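Local coordinates for nitronate monooxygenase family protein (Pseudomonas aeruginosa, PDB 4QIT) that uses flavin mononucleotide and molecular oxygen to denitrify alkyl nitronates oxidatively, with the toxin propionate 3-nitronate as its presumed physiological substrate, at residues 147-150 with 151-154; 192-195 with 196-199. The protein carries 1 engineered substitution. One frame throughout, in Å; residues are numbered along the deposited sequence.

Contact 1: residues 147-150 with 151-154; sequences QVRA and LQAV
Q147 O receives the amide N of L151 at 3.2 Å, an i to i+4 bond of an alpha-helix, and the L151 CG lies against the same carbonyl oxygen. V148 repeats the bond one residue on, its O taking Q152 N at 3.1 Å. The side chains of V148 and Q152 extend together along one flank of the helix: V148 CG1, anti to the backbone N (chi1 174°), comes within 3.6 Å of Q152 OE1. R149 O accepts A153 N at 2.8 Å, while the R149 chain, bent at chi2 (-61°), slants past the Q152 amide, with R149 NH1 3.4 Å from Q152 OE1 and the two planes 46° apart. A150 O holds A153 N only weakly, a second acceptor for a donor already bound, and V154 N bonds back to L151 O. The rotation of the Q152 amide is fixed by NE2, which donates to G175 O and D177 OD2. In this beta-alpha-beta unit of the TIM barrel, V148, L151 and Q152 rest on V158 of strand 157-162, and L151 also packs on L125 and L128 of helix 124-131.

Contact 2: residues 192-195 with 196-199; sequences VFEP and ERGD
Two successive i to i+3 backbone bonds wind E194 through G198 into a short 3-10 turn: R197 N donates to E194 O at 3.0 Å and G198 N to P195 O at 2.9 Å. G198 then leaves the turn with a positive phi of 103°, and at its backbone angles a CB would press on the preceding carbonyl oxygen. One water joins the two ends, giving hydrogen bonds to E194 O and G198 O, so that E194 O is gripped twice.

Among the side chains, E194 and R197 reach out from the turn in company. The E194 carboxylate sits over one face of the R197 guanidinium, E194 CD centred 3.8 Å above it, and E194 OE1 forms a salt bridge with R197 NH1 at 3.0 Å that rests on charge, because no N-H is aimed at the oxygen. With CG wedged between its backbone N and carbonyl carbon (chi1 67°) and a bend at chi2, the E196 chain brings its carboxylate back across the turn, OE2 lying 3.8 Å from E194 CB. E194 OE2 and E196 OE2 are 4.2 Å apart, a proximity that R197 probably eases. Where the loop segment begins and ends, V192 CG2 lies 3.6 Å from D199 OD1, while D199 is held by a salt bridge from OD2 to R190 and by A201 N on OD1.

The loop links strand 188-189 to helix 204-212. V192 touches T163 in a neighbouring loop and E167 of helix 165-173, and R281 binds V192 O and touches P195.

In the fold
Both contacts are local, each within one continuous stretch of chain, and the comparison illustrates how place in a TIM barrel sets chemistry. Contact 1 belongs to the barrel proper, as part of helix 145-153, which lies in sequence between strands 135-139 and 157-162; it is partly buried, its apolar side turned to the sheet and the neighbouring helix. Contact 2 is a surface feature of a loop, where a single buried valine anchors a turn whose other contacting side chains are largely charged, with a proline, a glycine and a bridging water. Alpha-helical bonding in the one gives way to 3-10 bonding in the other. The centres of contacts 1 and 2 lie about 27 Å apart.

Contact 1: residues 147-150 with 151-154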
# COMPACT_ATOMS: atom_id res chain seq x y z
N GLN A 147 -16.80 27.64 -4.84
CA GLN A 147 -16.36 27.83 -3.46
C GLN A 147 -14.84 27.84 -3.32
O GLN A 147 -14.29 28.66 -2.59
CB GLN A 147 -16.98 26.77 -2.55
CG GLN A 147 -18.50 26.86 -2.49
CD GLN A 147 -19.10 25.83 -1.56
OE1 GLN A 147 -18.51 25.49 -0.53
NE2 GLN A 147 -20.27 25.33 -1.91
N VAL A 148 -14.17 26.94 -4.05
CA VAL A 148 -12.71 26.95 -4.13
C VAL A 148 -12.23 28.30 -4.64
O VAL A 148 -11.30 28.88 -4.10
CB VAL A 148 -12.20 25.84 -5.08
CG1 VAL A 148 -10.69 25.94 -5.26
CG2 VAL A 148 -12.58 24.45 -4.55
N ARG A 149 -12.91 28.80 -5.68
CA ARG A 149 -12.59 30.12 -6.25
C ARG A 149 -12.76 31.26 -5.25
O ARG A 149 -11.94 32.18 -5.20
CB ARG A 149 -13.48 30.39 -7.46
CG ARG A 149 -13.12 29.56 -8.69
CD ARG A 149 -11.70 29.84 -9.16
NE ARG A 149 -11.31 28.95 -10.25
CZ ARG A 149 -10.07 28.80 -10.69
NH1 ARG A 149 -9.09 29.50 -10.12
NH2 ARG A 149 -9.80 27.96 -11.68
N ALA A 150 -13.83 31.20 -4.47
CA ALA A 150 -14.09 32.23 -3.47
C ALA A 150 -12.96 32.33 -2.45
O ALA A 150 -12.55 33.43 -2.06
CB ALA A 150 -15.41 31.97 -2.78
N LEU A 151 -12.45 31.17 -2.01
CA LEU A 151 -11.32 31.14 -1.09
C LEU A 151 -10.07 31.72 -1.75
O LEU A 151 -9.33 32.50 -1.14
CB LEU A 151 -11.05 29.70 -0.63
CG LEU A 151 -12.14 29.06 0.24
CD1 LEU A 151 -12.01 27.54 0.24
CD2 LEU A 151 -12.06 29.59 1.65
N GLN A 152 -9.84 31.34 -2.99
CA GLN A 152 -8.66 31.79 -3.72
C GLN A 152 -8.72 33.30 -3.98
O GLN A 152 -7.68 33.97 -4.03
CB GLN A 152 -8.52 31.01 -5.03
CG GLN A 152 -8.11 29.54 -4.79
CD GLN A 152 -8.31 28.65 -6.00
OE1 GLN A 152 -9.23 28.85 -6.80
NE2 GLN A 152 -7.46 27.63 -6.14
N ALA A 153 -9.93 33.83 -4.10
CA ALA A 153 -10.14 35.25 -4.36
C ALA A 153 -9.59 36.14 -3.25
O ALA A 153 -9.22 37.30 -3.49
CB ALA A 153 -11.62 35.54 -4.60
N VAL A 154 -9.54 35.62 -2.02
CA VAL A 154 -8.98 36.37 -0.90
C VAL A 154 -7.57 35.88 -0.55
O VAL A 154 -7.06 36.16 0.54
CB VAL A 154 -9.90 36.35 0.34
CG1 VAL A 154 -11.22 37.04 0.03
CG2 VAL A 154 -10.15 34.93 0.80

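Contact 2: residues 192-195 with 196-199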
# COMPACT_ATOMS: atom_id res chain seq x y z
N VAL A 192 -10.75 8.43 0.54
CA VAL A 192 -11.59 7.92 -0.55
C VAL A 192 -12.89 8.70 -0.67
O VAL A 192 -13.60 8.90 0.32
CB VAL A 192 -11.92 6.43 -0.32
CG1 VAL A 192 -12.82 5.91 -1.46
CG2 VAL A 192 -10.66 5.60 -0.23
N PHE A 193 -13.21 9.16 -1.89
CA PHE A 193 -14.39 10.01 -2.09
C PHE A 193 -15.69 9.24 -1.90
O PHE A 193 -16.60 9.70 -1.21
CB PHE A 193 -14.39 10.64 -3.49
CG PHE A 193 -13.44 11.80 -3.67
CD1 PHE A 193 -12.35 12.00 -2.84
CD2 PHE A 193 -13.64 12.70 -4.72
CE1 PHE A 193 -11.48 13.08 -3.03
CE2 PHE A 193 -12.79 13.78 -4.91
CZ PHE A 193 -11.70 13.96 -4.06
N GLU A 194 -15.76 8.07 -2.54
CA GLU A 194 -16.98 7.27 -2.57
C GLU A 194 -16.64 5.84 -2.22
O GLU A 194 -16.45 5.00 -3.10
CB GLU A 194 -17.61 7.32 -3.97
CG GLU A 194 -18.05 8.72 -4.40
CD GLU A 194 -18.65 8.76 -5.78
OE1 GLU A 194 -17.94 8.48 -6.77
OE2 GLU A 194 -19.86 9.07 -5.89
N PRO A 195 -16.53 5.55 -0.92
CA PRO A 195 -16.05 4.22 -0.52
C PRO A 195 -17.01 3.09 -0.91
O PRO A 195 -16.58 1.95 -0.97
CB PRO A 195 -15.89 4.32 1.00
CG PRO A 195 -16.55 5.60 1.42
CD PRO A 195 -16.65 6.49 0.21
N GLU A 196 -18.26 3.41 -1.21
CA GLU A 196 -19.20 2.39 -1.68
C GLU A 196 -18.79 1.81 -3.03
O GLU A 196 -19.24 0.72 -3.41
CB GLU A 196 -20.63 2.94 -1.74
CG GLU A 196 -20.85 4.03 -2.78
CD GLU A 196 -20.60 5.43 -2.25
OE1 GLU A 196 -19.90 5.57 -1.22
OE2 GLU A 196 -21.12 6.39 -2.85
N ARG A 197 -17.94 2.52 -3.76
CA ARG A 197 -17.41 2.01 -5.03
C ARG A 197 -16.17 1.15 -4.84
O ARG A 197 -15.62 0.63 -5.82
CB ARG A 197 -17.11 3.16 -5.99
CG ARG A 197 -18.33 3.99 -6.30
CD ARG A 197 -18.09 4.97 -7.42
NE ARG A 197 -19.36 5.52 -7.89
CZ ARG A 197 -19.48 6.48 -8.80
NH1 ARG A 197 -18.40 7.02 -9.36
NH2 ARG A 197 -20.68 6.91 -9.16
N GLY A 198 -15.74 1.01 -3.60
CA GLY A 198 -14.54 0.26 -3.29
C GLY A 198 -13.36 1.17 -2.99
O GLY A 198 -13.51 2.39 -2.93
N ASP A 199 -12.20 0.57 -2.78
CA ASP A 199 -10.98 1.31 -2.46
C ASP A 199 -9.83 0.69 -3.24
O ASP A 199 -9.46 -0.45 -2.97
CB ASP A 199 -10.70 1.21 -0.96
CG ASP A 199 -9.59 2.14 -0.49
OD1 ASP A 199 -8.84 2.70 -1.32
OD2 ASP A 199 -9.46 2.30 0.75
O HOH W 1 -13.67 4.46 -4.67